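Side-chain contacts in 2-Cys peroxiredoxin (PDB 2H01), which probably reduces hydrogen peroxide and organic hydroperoxides to water and alcohols as a thiol-specific, thioredoxin-linked peroxidase: residues Ser26-Lys31 / Glu67-Ser72; His135-Asn140 / Asp148-Leu153; Ser49-Leu54 / Gly93-Thr98; Arg109-Leu114 / Ala123-Asp128. One frame throughout, in Å; residues are numbered along the deposited sequence.

Contact 1. Residues Ser26-Lys31 / Glu67-Ser72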
loop_
_atom_site.group_PDB
_atom_site.type_symbol
_atom_site.label_atom_id
_atom_site.label_comp_id
_atom_site.label_asym_id
_atom_site.label_seq_id
_atom_site.Cartn_x
_atom_site.Cartn_y
_atom_site.Cartn_z
ATOM N N SER A 26 11.750 1.621 -5.862
ATOM C CA SER A 26 13.056 2.184 -5.543
ATOM C C SER A 26 13.115 3.706 -5.508
ATOM O O SER A 26 14.065 4.269 -4.969
ATOM C CB SER A 26 14.114 1.646 -6.531
ATOM O OG SER A 26 13.885 2.123 -7.848
ATOM N N ASP A 27 12.127 4.378 -6.089
ATOM C CA ASP A 27 12.119 5.841 -6.062
ATOM C C ASP A 27 11.992 6.339 -4.616
ATOM O O ASP A 27 12.302 7.489 -4.315
ATOM C CB ASP A 27 10.932 6.422 -6.845
ATOM C CG ASP A 27 10.985 6.114 -8.329
ATOM O OD1 ASP A 27 12.099 5.975 -8.876
ATOM O OD2 ASP A 27 9.900 6.035 -8.953
ATOM N N PHE A 28 11.535 5.464 -3.727
ATOM C CA PHE A 28 11.320 5.847 -2.336
ATOM C C PHE A 28 12.416 5.483 -1.347
ATOM O O PHE A 28 12.354 5.870 -0.182
ATOM C CB PHE A 28 9.975 5.293 -1.869
ATOM C CG PHE A 28 8.822 5.730 -2.736
ATOM C CD1 PHE A 28 8.419 7.065 -2.757
ATOM C CD2 PHE A 28 8.160 4.813 -3.559
ATOM C CE1 PHE A 28 7.374 7.487 -3.584
ATOM C CE2 PHE A 28 7.113 5.216 -4.390
ATOM C CZ PHE A 28 6.717 6.558 -4.405
ATOM N N ILE A 29 13.380 4.691 -1.783
ATOM C CA ILE A 29 14.500 4.364 -0.924
ATOM C C ILE A 29 15.183 5.602 -0.343
ATOM O O ILE A 29 15.573 6.500 -1.064
ATOM C CB ILE A 29 15.496 3.426 -1.637
ATOM C CG1 ILE A 29 15.214 1.981 -1.248
ATOM C CG2 ILE A 29 16.892 3.741 -1.225
ATOM C CD1 ILE A 29 15.131 1.022 -2.410
ATOM N N GLY A 30 15.299 5.644 0.974
ATOM C CA GLY A 30 15.936 6.765 1.642
ATOM C C GLY A 30 15.124 8.043 1.575
ATOM O O GLY A 30 15.652 9.131 1.819
ATOM N N LYS A 31 13.842 7.920 1.241
ATOM C CA LYS A 31 12.975 9.084 1.156
ATOM C C LYS A 31 11.763 8.927 2.059
ATOM O O LYS A 31 11.561 9.710 2.983
ATOM C CB LYS A 31 12.499 9.312 -0.288
ATOM C CG LYS A 31 13.618 9.556 -1.297
ATOM C CD LYS A 31 14.408 10.806 -0.951
ATOM C CE LYS A 31 15.717 10.864 -1.721
ATOM N NZ LYS A 31 15.503 10.732 -3.191
ATOM N N GLU A 67 4.399 7.005 2.197
ATOM C CA GLU A 67 3.849 7.171 0.857
ATOM C C GLU A 67 2.833 6.060 0.577
ATOM O O GLU A 67 3.162 4.877 0.647
ATOM C CB GLU A 67 4.988 7.104 -0.171
ATOM C CG GLU A 67 4.575 7.350 -1.621
ATOM C CD GLU A 67 4.232 8.798 -1.899
ATOM O OE1 GLU A 67 4.804 9.700 -1.236
ATOM O OE2 GLU A 67 3.404 9.037 -2.795
ATOM N N LEU A 68 1.603 6.445 0.254
ATOM C CA LEU A 68 0.547 5.478 -0.032
ATOM C C LEU A 68 0.515 5.085 -1.499
ATOM O O LEU A 68 0.546 5.947 -2.370
ATOM C CB LEU A 68 -0.825 6.045 0.323
ATOM C CG LEU A 68 -1.315 6.029 1.767
ATOM C CD1 LEU A 68 -2.752 6.561 1.808
ATOM C CD2 LEU A 68 -1.257 4.608 2.305
ATOM N N LEU A 69 0.445 3.780 -1.760
ATOM C CA LEU A 69 0.371 3.272 -3.128
ATOM C C LEU A 69 -0.715 2.200 -3.208
ATOM O O LEU A 69 -0.618 1.154 -2.571
ATOM C CB LEU A 69 1.728 2.692 -3.570
ATOM C CG LEU A 69 2.900 3.691 -3.671
ATOM C CD1 LEU A 69 4.154 2.974 -4.125
ATOM C CD2 LEU A 69 2.560 4.810 -4.653
ATOM N N GLY A 70 -1.763 2.491 -3.974
ATOM C CA GLY A 70 -2.860 1.554 -4.162
ATOM C C GLY A 70 -2.679 0.793 -5.464
ATOM O O GLY A 70 -2.476 1.390 -6.514
ATOM N N CYS A 71 -2.770 -0.527 -5.411
ATOM C CA CYS A 71 -2.561 -1.320 -6.608
ATOM C C CYS A 71 -3.659 -2.339 -6.935
ATOM O O CYS A 71 -4.128 -3.067 -6.057
ATOM C CB CYS A 71 -1.216 -2.037 -6.475
ATOM S SG CYS A 71 -0.728 -3.113 -7.845
ATOM N N SER A 72 -4.073 -2.361 -8.204
ATOM C CA SER A 72 -5.053 -3.327 -8.715
ATOM C C SER A 72 -4.577 -3.640 -10.131
ATOM O O SER A 72 -3.844 -2.854 -10.737
ATOM C CB SER A 72 -6.477 -2.763 -8.769
ATOM O OG SER A 72 -6.738 -2.118 -10.003
#

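Contact 2. Residues His135-Asn140 / Asp148-Leu153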
loop_
_atom_site.group_PDB
_atom_site.type_symbol
_atom_site.label_atom_id
_atom_site.label_comp_id
_atom_site.label_asym_id
_atom_site.label_seq_id
_atom_site.Cartn_x
_atom_site.Cartn_y
_atom_site.Cartn_z
ATOM N N HIS A 135 5.776 -5.761 7.360
ATOM C CA HIS A 135 4.598 -6.558 7.652
ATOM C C HIS A 135 3.779 -6.812 6.401
ATOM O O HIS A 135 3.917 -6.121 5.392
ATOM C CB HIS A 135 3.711 -5.917 8.731
ATOM C CG HIS A 135 2.831 -4.810 8.229
ATOM N ND1 HIS A 135 1.933 -4.977 7.196
ATOM C CD2 HIS A 135 2.707 -3.521 8.630
ATOM C CE1 HIS A 135 1.298 -3.839 6.979
ATOM N NE2 HIS A 135 1.748 -2.940 7.837
ATOM N N LEU A 136 3.016 -7.882 6.462
ATOM C CA LEU A 136 2.010 -8.205 5.490
ATOM C C LEU A 136 0.705 -8.439 6.224
ATOM O O LEU A 136 0.611 -9.268 7.108
ATOM C CB LEU A 136 2.438 -9.452 4.718
ATOM C CG LEU A 136 1.620 -9.973 3.558
ATOM C CD1 LEU A 136 2.543 -10.264 2.435
ATOM C CD2 LEU A 136 0.932 -11.225 3.988
ATOM N N LEU A 137 -0.307 -7.691 5.844
ATOM C CA LEU A 137 -1.618 -7.875 6.457
ATOM C C LEU A 137 -2.595 -8.384 5.395
ATOM O O LEU A 137 -2.720 -7.796 4.330
ATOM C CB LEU A 137 -2.112 -6.550 7.046
ATOM C CG LEU A 137 -2.023 -6.346 8.563
ATOM C CD1 LEU A 137 -0.681 -6.753 9.107
ATOM C CD2 LEU A 137 -2.295 -4.873 8.871
ATOM N N VAL A 138 -3.284 -9.479 5.694
ATOM C CA VAL A 138 -4.226 -10.061 4.752
ATOM C C VAL A 138 -5.549 -10.475 5.373
ATOM O O VAL A 138 -5.758 -10.356 6.582
ATOM C CB VAL A 138 -3.637 -11.319 4.095
ATOM C CG1 VAL A 138 -2.624 -10.931 3.022
ATOM C CG2 VAL A 138 -2.999 -12.191 5.169
ATOM N N ASN A 139 -6.433 -10.974 4.512
ATOM C CA ASN A 139 -7.751 -11.448 4.919
ATOM C C ASN A 139 -8.506 -10.519 5.868
ATOM O O ASN A 139 -8.676 -9.333 5.570
ATOM C CB ASN A 139 -7.615 -12.856 5.500
ATOM C CG ASN A 139 -7.204 -13.862 4.440
ATOM O OD1 ASN A 139 -7.890 -14.015 3.425
ATOM N ND2 ASN A 139 -6.074 -14.537 4.652
ATOM N N ASN A 140 -8.946 -11.029 7.007
ATOM C CA ASN A 140 -9.712 -10.190 7.910
ATOM C C ASN A 140 -8.966 -9.049 8.581
ATOM O O ASN A 140 -9.559 -8.270 9.320
ATOM C CB ASN A 140 -10.457 -11.065 8.920
ATOM C CG ASN A 140 -11.730 -11.670 8.319
ATOM O OD1 ASN A 140 -12.177 -12.752 8.710
ATOM N ND2 ASN A 140 -12.314 -10.957 7.353
ATOM N N ASP A 148 -6.302 2.153 11.442
ATOM C CA ASP A 148 -5.737 2.569 12.682
ATOM C C ASP A 148 -4.695 1.603 13.238
ATOM O O ASP A 148 -3.697 2.046 13.789
ATOM C CB ASP A 148 -6.816 2.945 13.683
ATOM C CG ASP A 148 -7.466 4.284 13.363
ATOM O OD1 ASP A 148 -8.695 4.323 13.183
ATOM O OD2 ASP A 148 -6.831 5.354 13.268
ATOM N N GLU A 149 -4.905 0.299 13.069
ATOM C CA GLU A 149 -3.843 -0.684 13.279
ATOM C C GLU A 149 -2.598 -0.433 12.436
ATOM O O GLU A 149 -1.484 -0.556 12.924
ATOM C CB GLU A 149 -4.324 -2.112 13.047
ATOM C CG GLU A 149 -5.604 -2.476 13.749
ATOM C CD GLU A 149 -5.564 -2.193 15.231
ATOM O OE1 GLU A 149 -6.618 -1.817 15.781
ATOM O OE2 GLU A 149 -4.493 -2.348 15.836
ATOM N N ILE A 150 -2.811 -0.096 11.169
ATOM C CA ILE A 150 -1.722 0.183 10.263
ATOM C C ILE A 150 -0.830 1.322 10.763
ATOM O O ILE A 150 0.368 1.168 10.863
ATOM C CB ILE A 150 -2.241 0.465 8.868
ATOM C CG1 ILE A 150 -2.705 -0.821 8.213
ATOM C CG2 ILE A 150 -1.174 1.092 8.009
ATOM C CD1 ILE A 150 -3.552 -0.608 6.997
ATOM N N LEU A 151 -1.450 2.447 11.089
ATOM C CA LEU A 151 -0.757 3.611 11.641
ATOM C C LEU A 151 -0.039 3.296 12.944
ATOM O O LEU A 151 0.991 3.886 13.259
ATOM C CB LEU A 151 -1.754 4.739 11.860
ATOM C CG LEU A 151 -2.311 5.265 10.549
ATOM C CD1 LEU A 151 -3.588 6.079 10.785
ATOM C CD2 LEU A 151 -1.214 6.095 9.881
ATOM N N ARG A 152 -0.600 2.351 13.681
ATOM C CA ARG A 152 -0.075 1.870 14.949
ATOM C C ARG A 152 1.201 1.049 14.720
ATOM O O ARG A 152 2.141 1.122 15.511
ATOM C CB ARG A 152 -1.143 0.993 15.595
ATOM C CG ARG A 152 -1.040 0.780 17.076
ATOM C CD ARG A 152 -2.471 0.772 17.592
ATOM N NE ARG A 152 -3.106 2.029 17.205
ATOM C CZ ARG A 152 -4.382 2.169 16.853
ATOM N NH1 ARG A 152 -5.202 1.117 16.841
ATOM N NH2 ARG A 152 -4.829 3.365 16.471
ATOM N N LEU A 153 1.215 0.248 13.657
ATOM C CA LEU A 153 2.379 -0.582 13.329
ATOM C C LEU A 153 3.504 0.334 12.862
ATOM O O LEU A 153 4.668 0.149 13.219
ATOM C CB LEU A 153 2.034 -1.595 12.227
ATOM C CG LEU A 153 1.059 -2.677 12.701
ATOM C CD1 LEU A 153 0.653 -3.577 11.542
ATOM C CD2 LEU A 153 1.717 -3.484 13.837
#

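Contact 3. Residues Ser49-Leu54 / Gly93-Thr98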
loop_
_atom_site.group_PDB
_atom_site.type_symbol
_atom_site.label_atom_id
_atom_site.label_comp_id
_atom_site.label_asym_id
_atom_site.label_seq_id
_atom_site.Cartn_x
_atom_site.Cartn_y
_atom_site.Cartn_z
ATOM N N SER A 49 -13.967 0.411 0.593
ATOM C CA SER A 49 -13.702 0.933 1.926
ATOM C C SER A 49 -12.212 1.070 2.251
ATOM O O SER A 49 -11.845 1.898 3.072
ATOM C CB SER A 49 -14.399 0.074 2.994
ATOM O OG SER A 49 -13.759 -1.181 3.155
ATOM N N GLU A 50 -11.352 0.279 1.616
ATOM C CA GLU A 50 -9.928 0.383 1.913
ATOM C C GLU A 50 -9.313 1.612 1.260
ATOM O O GLU A 50 -8.539 2.332 1.894
ATOM C CB GLU A 50 -9.165 -0.884 1.486
ATOM C CG GLU A 50 -9.787 -1.656 0.335
ATOM C CD GLU A 50 -10.965 -2.521 0.774
ATOM O OE1 GLU A 50 -10.801 -3.319 1.725
ATOM O OE2 GLU A 50 -12.048 -2.412 0.160
ATOM N N ILE A 51 -9.628 1.883 0.006
ATOM C CA ILE A 51 -9.078 3.063 -0.629
ATOM C C ILE A 51 -9.558 4.339 0.052
ATOM O O ILE A 51 -8.773 5.213 0.378
ATOM C CB ILE A 51 -9.408 3.112 -2.123
ATOM C CG1 ILE A 51 -8.759 1.939 -2.859
ATOM C CG2 ILE A 51 -8.993 4.437 -2.698
ATOM C CD1 ILE A 51 -9.303 1.672 -4.218
ATOM N N ILE A 52 -10.524 4.576 0.277
ATOM C CA ILE A 52 -11.202 5.601 1.062
ATOM C C ILE A 52 -10.856 5.485 2.542
ATOM O O ILE A 52 -10.550 6.485 3.206
ATOM C CB ILE A 52 -12.728 5.509 0.867
ATOM C CG1 ILE A 52 -13.071 5.411 -0.622
ATOM C CG2 ILE A 52 -13.418 6.707 1.500
ATOM C CD1 ILE A 52 -14.505 5.017 -0.892
ATOM N N ALA A 53 -10.944 4.703 3.097
ATOM C CA ALA A 53 -10.482 4.771 4.485
ATOM C C ALA A 53 -9.036 5.283 4.544
ATOM O O ALA A 53 -8.692 6.074 5.416
ATOM C CB ALA A 53 -10.574 3.408 5.137
ATOM N N LEU A 54 -8.192 4.828 3.618
ATOM C CA LEU A 54 -6.800 5.264 3.600
ATOM C C LEU A 54 -6.659 6.720 3.163
ATOM O O LEU A 54 -5.958 7.504 3.816
ATOM C CB LEU A 54 -5.958 4.375 2.674
ATOM C CG LEU A 54 -5.803 2.911 3.085
ATOM C CD1 LEU A 54 -5.039 2.163 2.007
ATOM C CD2 LEU A 54 -5.079 2.815 4.428
ATOM N N GLY A 93 -13.951 8.894 -6.486
ATOM C CA GLY A 93 -13.770 10.326 -6.525
ATOM C C GLY A 93 -12.317 10.706 -6.586
ATOM O O GLY A 93 -11.472 9.927 -7.002
ATOM N N ASN A 94 -12.028 11.912 -6.138
ATOM C CA ASN A 94 -10.718 12.501 -6.320
ATOM C C ASN A 94 -9.721 12.217 -5.196
ATOM O O ASN A 94 -9.284 13.130 -4.519
ATOM C CB ASN A 94 -10.853 13.992 -6.525
ATOM C CG ASN A 94 -9.710 14.562 -7.266
ATOM O OD1 ASN A 94 -9.519 15.764 -7.284
ATOM N ND2 ASN A 94 -8.925 13.707 -7.883
ATOM N N ILE A 95 -9.365 10.955 -5.007
ATOM C CA ILE A 95 -8.388 10.603 -3.995
ATOM C C ILE A 95 -7.034 11.226 -4.273
ATOM O O ILE A 95 -6.667 11.502 -5.407
ATOM C CB ILE A 95 -8.258 9.090 -3.837
ATOM C CG1 ILE A 95 -7.642 8.468 -5.094
ATOM C CG2 ILE A 95 -9.570 8.489 -3.493
ATOM C CD1 ILE A 95 -6.856 7.243 -4.835
ATOM N N LYS A 96 -6.295 11.463 -3.214
ATOM C CA LYS A 96 -5.195 12.383 -3.293
ATOM C C LYS A 96 -3.841 11.676 -3.256
ATOM O O LYS A 96 -2.796 12.299 -3.353
ATOM C CB LYS A 96 -5.344 13.472 -2.249
ATOM C CG LYS A 96 -6.333 14.535 -2.658
ATOM C CD LYS A 96 -5.992 15.091 -4.030
ATOM C CE LYS A 96 -7.162 15.816 -4.694
ATOM N NZ LYS A 96 -7.597 17.059 -4.029
ATOM N N HIS A 97 -3.881 10.355 -3.167
ATOM C CA HIS A 97 -2.650 9.563 -3.163
ATOM C C HIS A 97 -2.598 8.754 -4.467
ATOM O O HIS A 97 -3.618 8.563 -5.121
ATOM C CB HIS A 97 -2.582 8.649 -1.931
ATOM C CG HIS A 97 -3.646 7.597 -1.874
ATOM N ND1 HIS A 97 -3.500 6.358 -2.459
ATOM C CD2 HIS A 97 -4.845 7.577 -1.246
ATOM C CE1 HIS A 97 -4.558 5.616 -2.186
ATOM N NE2 HIS A 97 -5.389 6.332 -1.450
ATOM N N THR A 98 -1.422 8.280 -4.850
ATOM C CA THR A 98 -1.295 7.562 -6.109
ATOM C C THR A 98 -1.785 6.120 -6.191
ATOM O O THR A 98 -1.713 5.356 -5.235
ATOM C CB THR A 98 0.175 7.641 -6.654
ATOM O OG1 THR A 98 0.588 6.357 -7.146
ATOM C CG2 THR A 98 1.129 8.127 -5.592
#

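Contact 4. Residues Arg109-Leu114 / Ala123-Asp128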
loop_
_atom_site.group_PDB
_atom_site.type_symbol
_atom_site.label_atom_id
_atom_site.label_comp_id
_atom_site.label_asym_id
_atom_site.label_seq_id
_atom_site.Cartn_x
_atom_site.Cartn_y
_atom_site.Cartn_z
ATOM N N ARG A 109 1.865 -10.790 -8.513
ATOM C CA ARG A 109 2.482 -12.109 -8.482
ATOM C C ARG A 109 3.713 -12.124 -7.573
ATOM O O ARG A 109 3.858 -13.013 -6.734
ATOM C CB ARG A 109 2.883 -12.535 -9.906
ATOM C CG ARG A 109 3.108 -14.040 -10.070
ATOM C CD ARG A 109 3.738 -14.370 -11.428
ATOM N NE ARG A 109 2.996 -13.772 -12.536
ATOM C CZ ARG A 109 1.812 -14.197 -12.958
ATOM N NH1 ARG A 109 1.233 -15.233 -12.369
ATOM N NH2 ARG A 109 1.201 -13.581 -13.962
ATOM N N SER A 110 4.589 -11.132 -7.741
ATOM C CA SER A 110 5.814 -11.042 -6.942
ATOM C C SER A 110 5.541 -10.971 -5.444
ATOM O O SER A 110 6.359 -11.408 -4.635
ATOM C CB SER A 110 6.644 -9.829 -7.373
ATOM O OG SER A 110 5.967 -8.616 -7.099
ATOM N N TYR A 111 4.381 -10.437 -5.079
ATOM C CA TYR A 111 3.995 -10.310 -3.682
ATOM C C TYR A 111 3.092 -11.454 -3.241
ATOM O O TYR A 111 2.591 -11.469 -2.116
ATOM C CB TYR A 111 3.325 -8.947 -3.462
ATOM C CG TYR A 111 4.332 -7.801 -3.416
ATOM C CD1 TYR A 111 4.919 -7.409 -2.212
ATOM C CD2 TYR A 111 4.763 -7.173 -4.583
ATOM C CE1 TYR A 111 5.913 -6.427 -2.170
ATOM C CE2 TYR A 111 5.761 -6.184 -4.554
ATOM C CZ TYR A 111 6.331 -5.817 -3.343
ATOM O OH TYR A 111 7.302 -4.836 -3.295
ATOM N N ASP A 112 2.909 -12.428 -4.131
ATOM C CA ASP A 112 2.075 -13.603 -3.860
ATOM C C ASP A 112 0.656 -13.293 -3.433
ATOM O O ASP A 112 0.152 -13.873 -2.469
ATOM C CB ASP A 112 2.709 -14.486 -2.790
ATOM C CG ASP A 112 3.853 -15.322 -3.324
ATOM O OD1 ASP A 112 3.744 -15.814 -4.473
ATOM O OD2 ASP A 112 4.846 -15.499 -2.584
ATOM N N VAL A 113 0.009 -12.384 -4.153
ATOM C CA VAL A 113 -1.362 -12.015 -3.844
ATOM C C VAL A 113 -2.197 -12.012 -5.107
ATOM O O VAL A 113 -3.201 -11.305 -5.201
ATOM C CB VAL A 113 -1.443 -10.629 -3.177
ATOM C CG1 VAL A 113 -0.738 -10.669 -1.836
ATOM C CG2 VAL A 113 -0.816 -9.574 -4.080
ATOM N N LEU A 114 -1.770 -12.788 -6.092
ATOM C CA LEU A 114 -2.529 -12.879 -7.328
ATOM C C LEU A 114 -3.495 -14.050 -7.178
ATOM O O LEU A 114 -3.072 -15.179 -6.931
ATOM C CB LEU A 114 -1.601 -13.115 -8.519
ATOM C CG LEU A 114 -2.305 -13.198 -9.877
ATOM C CD1 LEU A 114 -3.116 -11.927 -10.130
ATOM C CD2 LEU A 114 -1.267 -13.388 -10.971
ATOM N N ALA A 123 -4.482 -6.808 0.447
ATOM C CA ALA A 123 -3.286 -6.905 1.277
ATOM C C ALA A 123 -2.641 -5.553 1.600
ATOM O O ALA A 123 -2.645 -4.639 0.763
ATOM C CB ALA A 123 -2.260 -7.810 0.592
ATOM N N PHE A 124 -2.100 -5.427 2.815
ATOM C CA PHE A 124 -1.407 -4.201 3.217
ATOM C C PHE A 124 0.048 -4.596 3.436
ATOM O O PHE A 124 0.343 -5.489 4.229
ATOM C CB PHE A 124 -1.973 -3.603 4.518
ATOM C CG PHE A 124 -3.396 -3.111 4.406
ATOM C CD1 PHE A 124 -3.757 -2.177 3.439
ATOM C CD2 PHE A 124 -4.385 -3.606 5.257
ATOM C CE1 PHE A 124 -5.093 -1.743 3.317
ATOM C CE2 PHE A 124 -5.716 -3.182 5.143
ATOM C CZ PHE A 124 -6.069 -2.253 4.172
ATOM N N VAL A 125 0.953 -3.945 2.719
ATOM C CA VAL A 125 2.373 -4.250 2.826
ATOM C C VAL A 125 3.163 -3.005 3.201
ATOM O O VAL A 125 3.213 -2.035 2.444
ATOM C CB VAL A 125 2.907 -4.800 1.493
ATOM C CG1 VAL A 125 4.345 -5.293 1.660
ATOM C CG2 VAL A 125 2.000 -5.930 1.012
ATOM N N LEU A 126 3.778 -3.032 4.376
ATOM C CA LEU A 126 4.551 -1.888 4.843
ATOM C C LEU A 126 6.032 -2.126 4.569
ATOM O O LEU A 126 6.588 -3.154 4.958
ATOM C CB LEU A 126 4.300 -1.659 6.341
ATOM C CG LEU A 126 5.184 -0.647 7.071
ATOM C CD1 LEU A 126 5.045 0.739 6.449
ATOM C CD2 LEU A 126 4.816 -0.634 8.546
ATOM N N ILE A 127 6.639 -1.256 3.973
ATOM C CA ILE A 127 8.027 -1.288 3.531
ATOM C C ILE A 127 8.821 -0.126 4.120
ATOM O O ILE A 127 8.324 1.022 4.131
ATOM C CB ILE A 127 8.104 -1.256 1.993
ATOM C CG1 ILE A 127 7.143 -2.282 1.389
ATOM C CG2 ILE A 127 9.529 -1.514 1.526
ATOM C CD1 ILE A 127 6.930 -2.117 -0.099
ATOM N N ASP A 128 10.007 -0.296 4.719
ATOM C CA ASP A 128 10.772 0.820 5.295
ATOM C C ASP A 128 11.527 1.611 4.229
ATOM O O ASP A 128 11.437 1.300 3.042
ATOM C CB ASP A 128 11.744 0.347 6.390
ATOM C CG ASP A 128 12.822 -0.588 5.869
ATOM O OD1 ASP A 128 13.183 -0.521 4.673
ATOM O OD2 ASP A 128 13.326 -1.390 6.679
#

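Contact 1. Residues Ser26-Lys31 / Glu67-Ser72
Glu67, on strand 66-72, meets the ring of Phe28 with nearly the whole length of its side chain, and shows how the carbon stem of an acidic residue can serve as apolar surface. From CB outward, the first atom, Glu67 CB, stands over one ring face, displaced toward the rim and 4.2 Å from Phe28 CE1. Glu67 CG is placed anti to the backbone N (chi1 -176°) and makes the closest approach, 3.4 Å to Phe28 CE1, with Phe28 CZ next at 3.6 Å. A bend at chi2 (72°) carries the carboxylate outward past the CE1 rim, still above the ring plane and within 10° of parallel to it; Glu67 CD lies 3.8 Å from Phe28 CE1. At another corner of the ring, Phe28 CE2 touches Leu69 CD1 at 3.7 Å, the two side chains arriving from opposite directions. Val34 of the adjacent parallel strand 33-38 packs against both Phe28 and Leu69. The contact thus lays the short 3-10 turn that precedes strand 33-38 against the sheet of the thioredoxin-like fold. No hydrogen bond or salt bridge crosses it, which implies that dispersion and exclusion of water hold the ring, with the charged end of Glu67 at the margin.

Contact 2. Residues His135-Asn140 / Asp148-Leu153
A chi1 of 80° sets the imidazole of His135 between its own backbone N and carbonyl carbon, while Leu153 carries CG beside the backbone N (chi1 -69°); together these torsions bring the ring and the leucine branch into touch. CD1 of Leu153 does most of the work. Leu153 CD1 lies 3.6 Å from His135 CD2 and 3.9 Å from His135 NE2, an oblique approach to the ring, and Leu153 CB adds a looser touch at 4.1 Å from the same His135 CD2. Two residues along the strand, Leu137 offers a single methyl, Leu137 CD2, to two partners: Ile150 CG1 at 4.1 Å and, meeting it tip to tip, Leu153 CD1 at 4.2 Å. Leu153 CD1 is therefore shared between the imidazole and Leu137. Only van der Waals contacts cross the seam, with no hydrogen bond.

On the helix itself, Arg152 NH1 forms a salt bridge with Glu149 OE1 at 3.4 Å, one turn back. Phe124 of the neighbouring strand 119-127 packs against both Leu137 and Ile150, and Phe61 of helix 58-63 also touches Ile150. The axes of strand 135-138 and helix 148-153 run nearly antiparallel (171°), 11.3 Å apart at closest approach. This is the C-terminal beta-beta-alpha unit of the thioredoxin-like fold: antiparallel strands 119-127 and 133-138, then helix 147-163 packed on one face of the sheet.

Contact 3. Residues Ser49-Leu54 / Gly93-Thr98
This is a buried, almost wholly apolar contact between a helix and a loop in the thioredoxin-like fold of the peroxiredoxins: helix 49-56, which follows the predicted peroxidatic Cys47, packs against the segment leading into strand 98-101. Ile51 and Ile95 carry it, their side chains crossing at about a right angle. On Ile51 the touching branch is CG2, which stands anti to the backbone N because chi1 is -64°; Ile51 CG2 meets Ile95 CD1 at 4.1 Å and Ile95 CG2 at 4.2 Å, so one methyl rests against both limbs of its partner.

Within the loop, Ile95 CD1 also lies over one face of the His97 ring, 3.8 Å above its plane and offset toward the rim, and so links helix and imidazole. Leu54, one turn beyond Ile51, faces the same loop but at longer range. Leu68 of strand 66-72 packs against both Leu54 and His97, while Leu58 of helix 58-63 also touches the imidazole, which is buried. A polar tie joins the two nearby: Lys96 N is hydrogen-bonded to Asp55 OD1 of the same helix. The side chain of Ile51 is about 9 Å from that of Cys47, so the contact lies close to the predicted active site, on the helix that follows this cysteine.

The imidazole has a weak hydrogen bond of its own, from His97 ND1 to Thr98 O at 3.5 Å with an angle of 150° at the hydrogen. Ile51 O lies at the edge of the ring, near its plane, 4.0 Å from His97 NE2 and not hydrogen-bonded.

Contact 4. Residues Arg109-Leu114 / Ala123-Asp128
Val113 packs on Ala123 and Tyr111 on Val125 and Ile127, so that the Schellman motif closing helix 106-110 is laid against strand 119-127 in the sheet of the thioredoxin-like fold. Two kinds of interaction can be separated.

Backbone bonds shape the turn. Asp112 N reaches Arg109 O at 2.8 Å and Val113 N reaches Ala108 O, with Asp112 at positive phi (55°) as the C-prime residue. Tyr111 and Val113, which flank Asp112, both point their CB atoms toward the strand.

Apolar contacts do the joining, and no hydrogen bond crosses between the segments. Every second strand residue takes part: Ala123, Val125 and Ile127 point to the turn, whereas Phe124 and Leu126 serve the other face of the sheet, toward helix 147-163. Tyr111 CE1 comes obliquely to Val125 CG1 at 4.3 Å. Leu36 and Phe38 of strand 33-38 also touch Tyr111 and Val113, respectively. The phenol hydroxyl has a weak hydrogen bond with Pro7 O, and Tyr111 OH also lies 4.2 Å from Ile127 CD1. At the far end of the row, Val113 CG1 sits 4.0 Å from Ala123 CB.

How the contacts relate
Contacts 1, 2 and 4 all reach one mixed sheet, and contact 3 joins it where residue 98 leads into its strand. Contacts 2 and 4 are the most plainly coupled: Leu137 N is 2.8 Å from Phe124 O, a probable hydrogen bond between adjacent strands, and Ile150 CD1 packs on Phe124 CD2. Contacts 1 and 3 alternate along the chain and touch, Gly70 N lying 3.1 Å from Thr98 O. Between contacts 3 and 4 the touch is lighter, Leu54 CD1 to Phe124 CE1. Contacts 1 and 2 stay apart, with centres about 17 Å from each other. Only contact 3 approaches the predicted active-site Cys47; the other three lie away from it.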